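Local coordinates for staphylococcal nuclease domain-containing protein 1 (Drosophila melanogaster, PDB 2WAC) that is an endonuclease active on DNA and RNA that associates with RISC, and binds peptides bearing symmetrically dimethylated arginines through its Tudor domain, at residues K28-L32 with F106-Y112; K35-F40 with A100-F106; L120-P124 with L181-R187; A136-V141 with F172-L176. All blocks are in the same frame, centred on the assembly; numbering follows the deposited sequence.

Interaction 1. Residues K28-L32 with F106-Y112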
loop_
_atom_site.group_PDB
_atom_site.type_symbol
_atom_site.label_atom_id
_atom_site.label_comp_id
_atom_site.label_asym_id
_atom_site.label_seq_id
_atom_site.Cartn_x
_atom_site.Cartn_y
_atom_site.Cartn_z
ATOM N N LYS A 28 6.223 10.974 14.291
ATOM C CA LYS A 28 4.864 10.950 14.832
ATOM C C LYS A 28 4.378 9.528 15.128
ATOM O O LYS A 28 3.827 9.267 16.201
ATOM C CB LYS A 28 3.891 11.657 13.882
ATOM C CG LYS A 28 3.741 13.158 14.112
ATOM C CD LYS A 28 2.881 13.451 15.340
ATOM C CE LYS A 28 2.450 14.913 15.373
ATOM N NZ LYS A 28 1.579 15.190 16.550
ATOM N N LEU A 29 4.587 8.620 14.174
ATOM C CA LEU A 29 4.205 7.214 14.329
ATOM C C LEU A 29 5.064 6.506 15.375
ATOM O O LEU A 29 4.550 5.743 16.200
ATOM C CB LEU A 29 4.287 6.475 12.986
ATOM C CG LEU A 29 4.050 4.956 12.995
ATOM C CD1 LEU A 29 2.634 4.604 13.448
ATOM C CD2 LEU A 29 4.349 4.353 11.634
ATOM N N GLU A 30 6.368 6.766 15.323
ATOM C CA GLU A 30 7.342 6.223 16.271
ATOM C C GLU A 30 6.934 6.512 17.718
ATOM O O GLU A 30 6.988 5.627 18.577
ATOM C CB GLU A 30 8.728 6.803 15.960
ATOM C CG GLU A 30 9.761 6.701 17.075
ATOM C CD GLU A 30 10.864 7.734 16.933
ATOM O OE1 GLU A 30 11.642 7.655 15.958
ATOM O OE2 GLU A 30 10.952 8.626 17.802
ATOM N N SER A 31 6.517 7.753 17.966
ATOM C CA SER A 31 6.064 8.196 19.284
ATOM C C SER A 31 4.756 7.519 19.709
ATOM O O SER A 31 4.620 7.100 20.858
ATOM C CB SER A 31 5.910 9.720 19.303
ATOM O OG SER A 31 5.366 10.169 20.531
ATOM N N LEU A 32 3.807 7.424 18.776
ATOM C CA LEU A 32 2.513 6.775 19.017
ATOM C C LEU A 32 2.681 5.299 19.382
ATOM O O LEU A 32 2.066 4.820 20.336
ATOM C CB LEU A 32 1.599 6.925 17.787
ATOM C CG LEU A 32 0.094 6.619 17.880
ATOM C CD1 LEU A 32 -0.669 7.346 16.780
ATOM C CD2 LEU A 32 -0.203 5.130 17.813
ATOM N N PHE A 106 -5.491 7.613 21.268
ATOM C CA PHE A 106 -4.793 7.081 20.092
ATOM C C PHE A 106 -5.663 7.067 18.833
ATOM O O PHE A 106 -5.216 6.631 17.772
ATOM C CB PHE A 106 -4.274 5.664 20.371
ATOM C CG PHE A 106 -3.278 5.587 21.494
ATOM C CD1 PHE A 106 -1.916 5.718 21.243
ATOM C CD2 PHE A 106 -3.701 5.372 22.804
ATOM C CE1 PHE A 106 -0.991 5.644 22.281
ATOM C CE2 PHE A 106 -2.784 5.298 23.847
ATOM C CZ PHE A 106 -1.426 5.432 23.586
ATOM N N SER A 107 -6.895 7.557 18.949
ATOM C CA SER A 107 -7.886 7.417 17.880
ATOM C C SER A 107 -8.061 8.652 16.994
ATOM O O SER A 107 -8.728 8.581 15.958
ATOM C CB SER A 107 -9.241 7.011 18.470
ATOM O OG SER A 107 -9.139 5.805 19.204
ATOM N N SER A 108 -7.466 9.774 17.393
ATOM C CA SER A 108 -7.680 11.045 16.699
ATOM C C SER A 108 -6.727 11.295 15.531
ATOM O O SER A 108 -7.119 11.898 14.528
ATOM C CB SER A 108 -7.657 12.221 17.682
ATOM O OG SER A 108 -6.490 12.200 18.484
ATOM N N GLU A 109 -5.484 10.837 15.664
ATOM C CA GLU A 109 -4.516 10.928 14.576
ATOM C C GLU A 109 -4.964 10.099 13.382
ATOM O O GLU A 109 -5.410 8.959 13.533
ATOM C CB GLU A 109 -3.130 10.488 15.041
ATOM C CG GLU A 109 -2.428 11.523 15.892
ATOM C CD GLU A 109 -1.370 10.913 16.776
ATOM O OE1 GLU A 109 -0.258 10.638 16.279
ATOM O OE2 GLU A 109 -1.648 10.713 17.976
ATOM N N LYS A 110 -4.853 10.700 12.202
ATOM C CA LYS A 110 -5.224 10.067 10.942
ATOM C C LYS A 110 -4.291 8.887 10.680
ATOM O O LYS A 110 -3.175 8.859 11.206
ATOM C CB LYS A 110 -5.131 11.073 9.783
ATOM C CG LYS A 110 -5.861 12.406 9.993
ATOM C CD LYS A 110 -4.910 13.516 10.452
ATOM C CE LYS A 110 -4.919 13.689 11.968
ATOM N NZ LYS A 110 -3.563 14.004 12.507
ATOM N N PRO A 111 -4.741 7.902 9.877
ATOM C CA PRO A 111 -3.866 6.773 9.546
ATOM C C PRO A 111 -2.520 7.218 8.964
ATOM O O PRO A 111 -2.481 8.116 8.118
ATOM C CB PRO A 111 -4.672 6.009 8.495
ATOM C CG PRO A 111 -6.091 6.326 8.817
ATOM C CD PRO A 111 -6.072 7.762 9.253
ATOM N N TYR A 112 -1.432 6.598 9.420
ATOM C CA TYR A 112 -0.088 6.970 8.962
ATOM C C TYR A 112 0.336 6.322 7.640
ATOM O O TYR A 112 1.399 6.636 7.104
ATOM C CB TYR A 112 0.957 6.762 10.071
ATOM C CG TYR A 112 0.907 7.859 11.109
ATOM C CD1 TYR A 112 1.376 9.141 10.815
ATOM C CD2 TYR A 112 0.370 7.628 12.374
ATOM C CE1 TYR A 112 1.319 10.161 11.756
ATOM C CE2 TYR A 112 0.311 8.643 13.326
ATOM C CZ TYR A 112 0.788 9.905 13.009
ATOM O OH TYR A 112 0.732 10.913 13.942
HETATM O O HOH W 1 2.061 10.775 17.631
#
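L29 and Y112 bring their CA atoms to 6.9 Å and L32 and F106 theirs to 7.4 Å, so the irregular segment 106-112 runs beside helix 28-32. No direct hydrogen bond joins the two. Y112 carries the middle of the contact. CB of L29 lies over one face of its ring. The methyl CD1 of L32 meets the ring at its edge, 3.8 Å from CE2 of Y112. K28 leans its CB on the phenol end, 3.2 Å from OH of Y112. With CG of Y112 anti to its carbonyl carbon (chi1 -77°), the ring passes L29 and its OH reaches E109. OH of Y112 donates to the anti lone pair of OE1 of E109 at 2.6 Å. The same OE1 accepts a bond from a water that also donates to O of K28, so two bonds grip this oxygen. L32 CD1 presses on the carboxylate from the helix side, 3.4 Å from OE1 of E109. A phenylalanine in place of Y112 would probably leave E109 without its phenol donor and its carboxylate freer to turn. Toward F106, CD2 of L32 packs on CD1 of F106 at 3.9 Å. R70 on strand 68-77 binds the carbonyl oxygens of F106, E109 and K110, and D87 takes N of Y112. The contact ties helix 26-42 to the chain leaving the Tudor barrel for strand 113-118.

Interaction 2. Residues K35-F40 with A100-F106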
loop_
_atom_site.group_PDB
_atom_site.type_symbol
_atom_site.label_atom_id
_atom_site.label_comp_id
_atom_site.label_asym_id
_atom_site.label_seq_id
_atom_site.Cartn_x
_atom_site.Cartn_y
_atom_site.Cartn_z
ATOM N N LYS A 35 4.097 4.872 22.916
ATOM C CA LYS A 35 3.112 5.174 23.954
ATOM C C LYS A 35 2.052 4.077 24.049
ATOM O O LYS A 35 1.590 3.750 25.143
ATOM C CB LYS A 35 2.453 6.534 23.703
ATOM C CG LYS A 35 3.396 7.721 23.840
ATOM C CD LYS A 35 2.710 9.023 23.449
ATOM C CE LYS A 35 3.694 10.181 23.389
ATOM N NZ LYS A 35 4.351 10.449 24.703
ATOM N N LEU A 36 1.679 3.517 22.898
ATOM C CA LEU A 36 0.722 2.413 22.830
ATOM C C LEU A 36 1.281 1.142 23.473
ATOM O O LEU A 36 0.580 0.465 24.231
ATOM C CB LEU A 36 0.297 2.147 21.378
ATOM C CG LEU A 36 -0.886 1.198 21.136
ATOM C CD1 LEU A 36 -2.180 1.739 21.740
ATOM C CD2 LEU A 36 -1.071 0.926 19.655
ATOM N N HIS A 37 2.538 0.828 23.163
ATOM C CA HIS A 37 3.239 -0.302 23.774
ATOM C C HIS A 37 3.257 -0.194 25.302
ATOM O O HIS A 37 2.945 -1.163 25.997
ATOM C CB HIS A 37 4.668 -0.408 23.230
ATOM C CG HIS A 37 5.535 -1.362 23.990
ATOM N ND1 HIS A 37 5.600 -2.707 23.695
ATOM C CD2 HIS A 37 6.369 -1.168 25.039
ATOM C CE1 HIS A 37 6.436 -3.299 24.528
ATOM N NE2 HIS A 37 6.918 -2.387 25.353
ATOM N N ALA A 38 3.625 0.982 25.808
ATOM C CA ALA A 38 3.713 1.228 27.249
ATOM C C ALA A 38 2.346 1.170 27.934
ATOM O O ALA A 38 2.215 0.608 29.023
ATOM C CB ALA A 38 4.395 2.565 27.520
ATOM N N ASP A 39 1.342 1.751 27.278
ATOM C CA ASP A 39 -0.044 1.759 27.750
ATOM C C ASP A 39 -0.578 0.339 27.958
ATOM O O ASP A 39 -1.144 0.023 29.009
ATOM C CB ASP A 39 -0.920 2.497 26.729
ATOM C CG ASP A 39 -2.144 3.147 27.351
ATOM O OD1 ASP A 39 -2.931 2.447 28.024
ATOM O OD2 ASP A 39 -2.329 4.366 27.145
ATOM N N PHE A 40 -0.376 -0.509 26.948
ATOM C CA PHE A 40 -0.900 -1.874 26.937
ATOM C C PHE A 40 -0.037 -2.874 27.713
ATOM O O PHE A 40 -0.449 -4.013 27.941
ATOM C CB PHE A 40 -1.131 -2.342 25.494
ATOM C CG PHE A 40 -2.465 -1.927 24.928
ATOM C CD1 PHE A 40 -2.816 -0.581 24.834
ATOM C CD2 PHE A 40 -3.371 -2.883 24.487
ATOM C CE1 PHE A 40 -4.051 -0.198 24.315
ATOM C CE2 PHE A 40 -4.606 -2.509 23.962
ATOM C CZ PHE A 40 -4.946 -1.164 23.881
ATOM N N ALA A 100 -8.983 -5.152 21.269
ATOM C CA ALA A 100 -9.397 -4.370 22.427
ATOM C C ALA A 100 -9.852 -2.990 21.976
ATOM O O ALA A 100 -9.538 -2.557 20.861
ATOM C CB ALA A 100 -8.257 -4.259 23.426
ATOM N N ALA A 101 -10.601 -2.305 22.837
ATOM C CA ALA A 101 -10.978 -0.921 22.583
ATOM C C ALA A 101 -9.717 -0.066 22.556
ATOM O O ALA A 101 -8.874 -0.155 23.454
ATOM C CB ALA A 101 -11.947 -0.422 23.648
ATOM N N LEU A 102 -9.583 0.734 21.503
ATOM C CA LEU A 102 -8.490 1.688 21.391
ATOM C C LEU A 102 -8.826 2.914 22.239
ATOM O O LEU A 102 -9.904 3.495 22.080
ATOM C CB LEU A 102 -8.272 2.081 19.924
ATOM C CG LEU A 102 -7.050 2.917 19.521
ATOM C CD1 LEU A 102 -5.739 2.177 19.769
ATOM C CD2 LEU A 102 -7.157 3.317 18.063
ATOM N N PRO A 103 -7.914 3.300 23.156
ATOM C CA PRO A 103 -8.157 4.468 23.999
ATOM C C PRO A 103 -8.258 5.726 23.144
ATOM O O PRO A 103 -7.401 5.945 22.284
ATOM C CB PRO A 103 -6.914 4.528 24.896
ATOM C CG PRO A 103 -6.311 3.167 24.826
ATOM C CD PRO A 103 -6.611 2.674 23.451
ATOM N N PRO A 104 -9.323 6.530 23.350
ATOM C CA PRO A 104 -9.577 7.764 22.608
ATOM C C PRO A 104 -8.351 8.636 22.332
ATOM O O PRO A 104 -8.352 9.388 21.349
ATOM C CB PRO A 104 -10.578 8.501 23.502
ATOM C CG PRO A 104 -11.374 7.404 24.112
ATOM C CD PRO A 104 -10.415 6.249 24.307
ATOM N N ALA A 105 -7.321 8.526 23.173
ATOM C CA ALA A 105 -6.059 9.254 22.985
ATOM C C ALA A 105 -5.295 8.852 21.716
ATOM O O ALA A 105 -4.545 9.658 21.160
ATOM C CB ALA A 105 -5.168 9.094 24.212
ATOM N N PHE A 106 -5.491 7.613 21.268
ATOM C CA PHE A 106 -4.793 7.081 20.092
ATOM C C PHE A 106 -5.663 7.067 18.833
ATOM O O PHE A 106 -5.216 6.631 17.772
ATOM C CB PHE A 106 -4.274 5.664 20.371
ATOM C CG PHE A 106 -3.278 5.587 21.494
ATOM C CD1 PHE A 106 -1.916 5.718 21.243
ATOM C CD2 PHE A 106 -3.701 5.372 22.804
ATOM C CE1 PHE A 106 -0.991 5.644 22.281
ATOM C CE2 PHE A 106 -2.784 5.298 23.847
ATOM C CZ PHE A 106 -1.426 5.432 23.586
#
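F106, F40 and L36 bury the most surface where helix 26-42 lies against the end of the Tudor barrel, a small SH3-like antiparallel fold. Segment 100-106 leaves the edge strand 99-101 and turns back along the helix. A backbone bond from N of F106 to O of P103, 2.7 Å long, closes that turn. The turn ends at F106, whose ring packs on the helix. CD1 of L36 sits over the middle of the ring as a CH-pi contact, 3.9 Å from the centroid of F106 and only 4° off the ring normal. L36 gets there with CG anti to its backbone N (chi1 -169°), which swings the isobutyl group over the ring. The same CD1 also touches CD1 of L102 at 4.1 Å. K35 adds its CB near CE1 of F106, at 3.8 Å, while its amine leads away. An alanine in place of F106 would remove the ring, probably leaving L36 without its aromatic face and opening a gap between the helix and the turn at P103. F40 works one helical turn further on. Its ring meets segment 100-103 with its edge, CE1 lying 3.9 Å from CD of P103. CB of A100 stands near the same plane, 4.1 Å from CE2 of F40. W68 on strand 68-77 and P45 also meet the ring of F40, a buried residue. Back at F106, the carboxylate of D39 stands at the ring edge, its plane 73° from that of the ring, with OD2 of D39 3.5 Å from CE2 of F106.

Interaction 3. Residues L120-P124 with L181-R187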
loop_
_atom_site.group_PDB
_atom_site.type_symbol
_atom_site.label_atom_id
_atom_site.label_comp_id
_atom_site.label_asym_id
_atom_site.label_seq_id
_atom_site.Cartn_x
_atom_site.Cartn_y
_atom_site.Cartn_z
ATOM N N LEU A 120 -1.565 3.733 -14.152
ATOM C CA LEU A 120 -1.578 3.246 -15.543
ATOM C C LEU A 120 -0.944 1.868 -15.784
ATOM O O LEU A 120 -0.601 1.529 -16.919
ATOM C CB LEU A 120 -0.966 4.288 -16.498
ATOM C CG LEU A 120 -1.420 5.753 -16.457
ATOM C CD1 LEU A 120 -0.607 6.560 -17.452
ATOM C CD2 LEU A 120 -2.912 5.905 -16.743
ATOM N N VAL A 121 -0.807 1.078 -14.726
ATOM C CA VAL A 121 -0.207 -0.252 -14.818
ATOM C C VAL A 121 -1.286 -1.332 -14.709
ATOM O O VAL A 121 -2.107 -1.306 -13.789
ATOM C CB VAL A 121 0.891 -0.449 -13.732
ATOM C CG1 VAL A 121 1.217 -1.917 -13.526
ATOM C CG2 VAL A 121 2.152 0.329 -14.097
ATOM N N ALA A 122 -1.289 -2.259 -15.664
ATOM C CA ALA A 122 -2.167 -3.426 -15.611
ATOM C C ALA A 122 -1.326 -4.694 -15.528
ATOM O O ALA A 122 -0.343 -4.839 -16.259
ATOM C CB ALA A 122 -3.082 -3.467 -16.831
ATOM N N LEU A 123 -1.706 -5.603 -14.631
ATOM C CA LEU A 123 -1.023 -6.892 -14.502
ATOM C C LEU A 123 -1.181 -7.735 -15.771
ATOM O O LEU A 123 -2.204 -7.635 -16.451
ATOM C CB LEU A 123 -1.543 -7.672 -13.289
ATOM C CG LEU A 123 -1.008 -7.352 -11.890
ATOM C CD1 LEU A 123 -1.766 -8.181 -10.876
ATOM C CD2 LEU A 123 0.495 -7.610 -11.771
ATOM N N PRO A 124 -0.163 -8.559 -16.098
ATOM C CA PRO A 124 -0.212 -9.417 -17.292
ATOM C C PRO A 124 -1.245 -10.548 -17.190
ATOM O O PRO A 124 -1.773 -10.805 -16.106
ATOM C CB PRO A 124 1.208 -9.988 -17.369
ATOM C CG PRO A 124 1.708 -9.934 -15.973
ATOM C CD PRO A 124 1.107 -8.712 -15.364
ATOM N N LEU A 181 7.065 -6.441 -18.115
ATOM C CA LEU A 181 6.545 -7.212 -16.985
ATOM C C LEU A 181 5.063 -6.949 -16.733
ATOM O O LEU A 181 4.358 -7.800 -16.184
ATOM C CB LEU A 181 7.359 -6.930 -15.717
ATOM C CG LEU A 181 8.861 -7.233 -15.770
ATOM C CD1 LEU A 181 9.567 -6.630 -14.565
ATOM C CD2 LEU A 181 9.134 -8.740 -15.862
ATOM N N VAL A 182 4.604 -5.765 -17.131
ATOM C CA VAL A 182 3.199 -5.377 -17.003
ATOM C C VAL A 182 2.686 -4.720 -18.283
ATOM O O VAL A 182 3.464 -4.399 -19.187
ATOM C CB VAL A 182 2.956 -4.409 -15.804
ATOM C CG1 VAL A 182 3.176 -5.112 -14.465
ATOM C CG2 VAL A 182 3.819 -3.157 -15.922
ATOM N N LEU A 183 1.373 -4.523 -18.347
ATOM C CA LEU A 183 0.742 -3.828 -19.461
ATOM C C LEU A 183 0.513 -2.357 -19.126
ATOM O O LEU A 183 0.337 -1.993 -17.960
ATOM C CB LEU A 183 -0.582 -4.504 -19.843
ATOM C CG LEU A 183 -0.542 -5.981 -20.262
ATOM C CD1 LEU A 183 -1.947 -6.566 -20.317
ATOM C CD2 LEU A 183 0.166 -6.167 -21.602
ATOM N N ALA A 184 0.543 -1.517 -20.156
ATOM C CA ALA A 184 0.201 -0.107 -20.021
ATOM C C ALA A 184 -1.308 0.047 -20.145
ATOM O O ALA A 184 -1.937 -0.604 -20.983
ATOM C CB ALA A 184 0.908 0.714 -21.088
ATOM N N GLU A 185 -1.887 0.901 -19.307
ATOM C CA GLU A 185 -3.327 1.136 -19.326
ATOM C C GLU A 185 -3.680 2.333 -20.203
ATOM O O GLU A 185 -3.072 3.400 -20.097
ATOM C CB GLU A 185 -3.863 1.337 -17.905
ATOM C CG GLU A 185 -5.376 1.548 -17.818
ATOM C CD GLU A 185 -5.849 1.896 -16.417
ATOM O OE1 GLU A 185 -5.033 2.370 -15.599
ATOM O OE2 GLU A 185 -7.050 1.699 -16.134
ATOM N N GLN A 186 -4.663 2.130 -21.074
ATOM C CA GLN A 186 -5.211 3.194 -21.898
ATOM C C GLN A 186 -6.470 3.749 -21.232
ATOM O O GLN A 186 -7.412 3.003 -20.957
ATOM C CB GLN A 186 -5.530 2.659 -23.300
ATOM C CG GLN A 186 -6.172 3.669 -24.248
ATOM C CD GLN A 186 -5.255 4.827 -24.589
ATOM O OE1 GLN A 186 -4.110 4.630 -24.998
ATOM N NE2 GLN A 186 -5.758 6.044 -24.423
ATOM N N ARG A 187 -6.465 5.051 -20.952
ATOM C CA ARG A 187 -7.654 5.755 -20.451
ATOM C C ARG A 187 -7.723 7.203 -20.949
ATOM O O ARG A 187 -6.730 7.747 -21.439
ATOM C CB ARG A 187 -7.768 5.670 -18.922
ATOM C CG ARG A 187 -6.568 6.183 -18.135
ATOM C CD ARG A 187 -6.658 5.745 -16.680
ATOM N NE ARG A 187 -7.829 6.305 -16.002
ATOM C CZ ARG A 187 -8.338 5.846 -14.861
ATOM N NH1 ARG A 187 -7.791 4.802 -14.249
ATOM N NH2 ARG A 187 -9.405 6.429 -14.331
HETATM O O HOH W 2 -4.343 3.225 -13.281
#
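V121 and V182 meet through their methyl groups, CG1 of V121 lying 3.7 Å from CG2 of V182. The valines pass at a slant. V121 has CG1 anti to its backbone N (chi1 162°), which turns that methyl to the V182 side. A122 and L183 bring their CB atoms to 4.0 Å. At the far end L120 lays its CD2 on the aliphatic stalk of R187, 3.7 Å from CD of R187. The guanidinium end of R187 goes elsewhere: NE makes a salt bridge with E189, and NH1 has a long one to E185. These side chains hang on a short two-stranded antiparallel sheet, 121-122 with 183-184, set beside the OB-fold barrel of the staphylococcal-nuclease-like domain. V121 and A184 point to one face of it, A122 and L183 to the other. A122 and L183 form its hydrogen-bonded pair. N of A122 gives to O of L183 at 2.8 Å, and N of L183 returns a bond to O of A122 at 2.7 Å. V121 and A184 are the non-hydrogen-bonded pair. A third bond, from N of E185 to O of L120, extends the pairing by one residue beyond the strands. L120 has a positive phi (65°), which marks the break between strand 113-118 and this short strand. Its N gives to a water that donates to OE1 of E185, so the water bridges the two segments. Helix 193-208 covers L120 with L195, V196 and Y199. At the opposite end CG of P124 rests 3.4 Å from O of L181, and V182 is packed on L176 of helix 172-178.

Interaction 4. Residues A136-V141 with F172-L176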
loop_
_atom_site.group_PDB
_atom_site.type_symbol
_atom_site.label_atom_id
_atom_site.label_comp_id
_atom_site.label_asym_id
_atom_site.label_seq_id
_atom_site.Cartn_x
_atom_site.Cartn_y
_atom_site.Cartn_z
ATOM N N ALA A 136 9.108 -8.039 -8.774
ATOM C CA ALA A 136 9.958 -6.985 -9.331
ATOM C C ALA A 136 9.668 -5.612 -8.728
ATOM O O ALA A 136 10.593 -4.847 -8.455
ATOM C CB ALA A 136 9.828 -6.939 -10.848
ATOM N N PHE A 137 8.388 -5.310 -8.520
ATOM C CA PHE A 137 7.975 -4.013 -7.983
ATOM C C PHE A 137 8.312 -3.875 -6.500
ATOM O O PHE A 137 8.698 -2.796 -6.049
ATOM C CB PHE A 137 6.481 -3.770 -8.226
ATOM C CG PHE A 137 5.988 -2.431 -7.731
ATOM C CD1 PHE A 137 6.608 -1.248 -8.130
ATOM C CD2 PHE A 137 4.891 -2.356 -6.877
ATOM C CE1 PHE A 137 6.151 -0.013 -7.675
ATOM C CE2 PHE A 137 4.422 -1.124 -6.422
ATOM C CZ PHE A 137 5.054 0.048 -6.821
ATOM N N SER A 138 8.169 -4.973 -5.759
ATOM C CA SER A 138 8.526 -5.016 -4.344
ATOM C C SER A 138 10.026 -4.835 -4.123
ATOM O O SER A 138 10.443 -4.153 -3.183
ATOM C CB SER A 138 8.051 -6.325 -3.709
ATOM O OG SER A 138 8.407 -6.381 -2.341
ATOM N N GLU A 139 10.830 -5.446 -4.992
ATOM C CA GLU A 139 12.281 -5.289 -4.942
ATOM C C GLU A 139 12.686 -3.840 -5.227
ATOM O O GLU A 139 13.655 -3.336 -4.657
ATOM C CB GLU A 139 12.964 -6.238 -5.929
ATOM C CG GLU A 139 14.425 -6.519 -5.598
ATOM C CD GLU A 139 15.147 -7.300 -6.682
ATOM O OE1 GLU A 139 14.513 -8.147 -7.347
ATOM O OE2 GLU A 139 16.360 -7.065 -6.865
ATOM N N ASP A 140 11.931 -3.183 -6.107
ATOM C CA ASP A 140 12.159 -1.782 -6.461
ATOM C C ASP A 140 11.887 -0.815 -5.307
ATOM O O ASP A 140 12.712 0.055 -5.020
ATOM C CB ASP A 140 11.291 -1.383 -7.663
ATOM C CG ASP A 140 11.777 -1.978 -8.978
ATOM O OD1 ASP A 140 12.947 -2.412 -9.062
ATOM O OD2 ASP A 140 10.980 -2.000 -9.939
ATOM N N VAL A 141 10.739 -0.967 -4.647
ATOM C CA VAL A 141 10.237 0.090 -3.755
ATOM C C VAL A 141 9.975 -0.272 -2.286
ATOM O O VAL A 141 9.985 0.619 -1.433
ATOM C CB VAL A 141 8.966 0.796 -4.337
ATOM C CG1 VAL A 141 9.236 1.344 -5.736
ATOM C CG2 VAL A 141 7.759 -0.142 -4.344
ATOM N N PHE A 172 9.174 4.189 -11.576
ATOM C CA PHE A 172 9.192 2.743 -11.311
ATOM C C PHE A 172 8.116 1.947 -12.056
ATOM O O PHE A 172 8.401 0.869 -12.581
ATOM C CB PHE A 172 9.120 2.454 -9.804
ATOM C CG PHE A 172 10.412 2.703 -9.069
ATOM C CD1 PHE A 172 11.532 1.906 -9.303
ATOM C CD2 PHE A 172 10.504 3.723 -8.129
ATOM C CE1 PHE A 172 12.724 2.130 -8.619
ATOM C CE2 PHE A 172 11.693 3.951 -7.434
ATOM C CZ PHE A 172 12.803 3.154 -7.682
ATOM N N GLY A 173 6.893 2.475 -12.098
ATOM C CA GLY A 173 5.795 1.842 -12.834
ATOM C C GLY A 173 6.051 1.745 -14.331
ATOM O O GLY A 173 5.758 0.721 -14.952
ATOM N N LYS A 174 6.599 2.815 -14.903
ATOM C CA LYS A 174 6.949 2.851 -16.323
ATOM C C LYS A 174 8.076 1.869 -16.642
ATOM O O LYS A 174 8.072 1.234 -17.698
ATOM C CB LYS A 174 7.346 4.269 -16.745
ATOM C CG LYS A 174 7.536 4.446 -18.246
ATOM C CD LYS A 174 7.989 5.851 -18.591
ATOM C CE LYS A 174 8.217 5.995 -20.084
ATOM N NZ LYS A 174 8.586 7.391 -20.470
ATOM N N GLN A 175 9.037 1.754 -15.727
ATOM C CA GLN A 175 10.143 0.808 -15.879
ATOM C C GLN A 175 9.635 -0.634 -15.952
ATOM O O GLN A 175 10.168 -1.437 -16.716
ATOM C CB GLN A 175 11.167 0.969 -14.750
ATOM C CG GLN A 175 12.503 0.279 -15.029
ATOM C CD GLN A 175 13.535 0.520 -13.944
ATOM O OE1 GLN A 175 13.349 0.130 -12.791
ATOM N NE2 GLN A 175 14.638 1.157 -14.313
ATOM N N LEU A 176 8.604 -0.948 -15.165
ATOM C CA LEU A 176 7.942 -2.255 -15.224
ATOM C C LEU A 176 7.356 -2.517 -16.615
ATOM O O LEU A 176 7.433 -3.636 -17.128
ATOM C CB LEU A 176 6.835 -2.361 -14.166
ATOM C CG LEU A 176 7.159 -2.319 -12.668
ATOM C CD1 LEU A 176 5.869 -2.427 -11.862
ATOM C CD2 LEU A 176 8.130 -3.420 -12.265
#
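V141 and F172 form the tight end of this helix pair. CG1 of V141 lies over one face of the F172 ring, 3.9 Å from its centroid and 22° off the normal, as a CH-pi contact. Its nearest ring atom is CD2 of F172, at 3.6 Å. CG1 of V141 is anti to the carbonyl carbon (chi1 -55°), which directs it at F172. The other methyl, CG2, lies over a face of F137, so the one valine serves two rings. CB of D140 packs on the F172 ring as well, 3.7 Å from CD1 of F172. CB of F172 stands at the edge of the F137 ring, 4.4 Å from CE1 of F137. Next to it L176 crosses F137 at about a right angle, and CD1 of L176 is 3.9 Å from CB of F137. Buried A136 adds its CB beside CD2 of L176. I12 and L118 from the barrel strands also touch F137, so this side faces the core of the nuclease-like domain. The helices 136-141 and 172-176 run roughly antiparallel, with 147° between their directions. Their axes come no nearer than 10.7 Å, a distance filled by these side chains. The looser side is the carboxylate end of D140 with Q175, both partly exposed residues. OD2 of D140 still lies 3.9 Å from CD2 of L176, but it shares no bond with OE1 of Q175. No hydrogen bond or salt bridge crosses between the segments, so the helices are held by apolar fit.

In the fold
The four contacts form two pairs. Interactions 1 and 2 share F106 and helix 26-42; their centres are 11 Å apart, and S107 OG lies 3.4 Å from L102 CD2. Along the chain, interaction 2 is nested in the loop that interaction 1 closes. R70, D87 and Y88, which adjoin interaction 1, belong to the region 62-90 that takes part in dimethylarginine binding. Interactions 3 and 4 lie in the nuclease-like part, with centres 13 Å apart. There N of L181 is 3.0 Å from O of L176, a probable hydrogen bond. Interaction 4 is likewise nested inside the loop closed by interaction 3. The pairs lie on opposite sides of the chain's centre: the centres of interactions 2 and 3 are 42 Å apart.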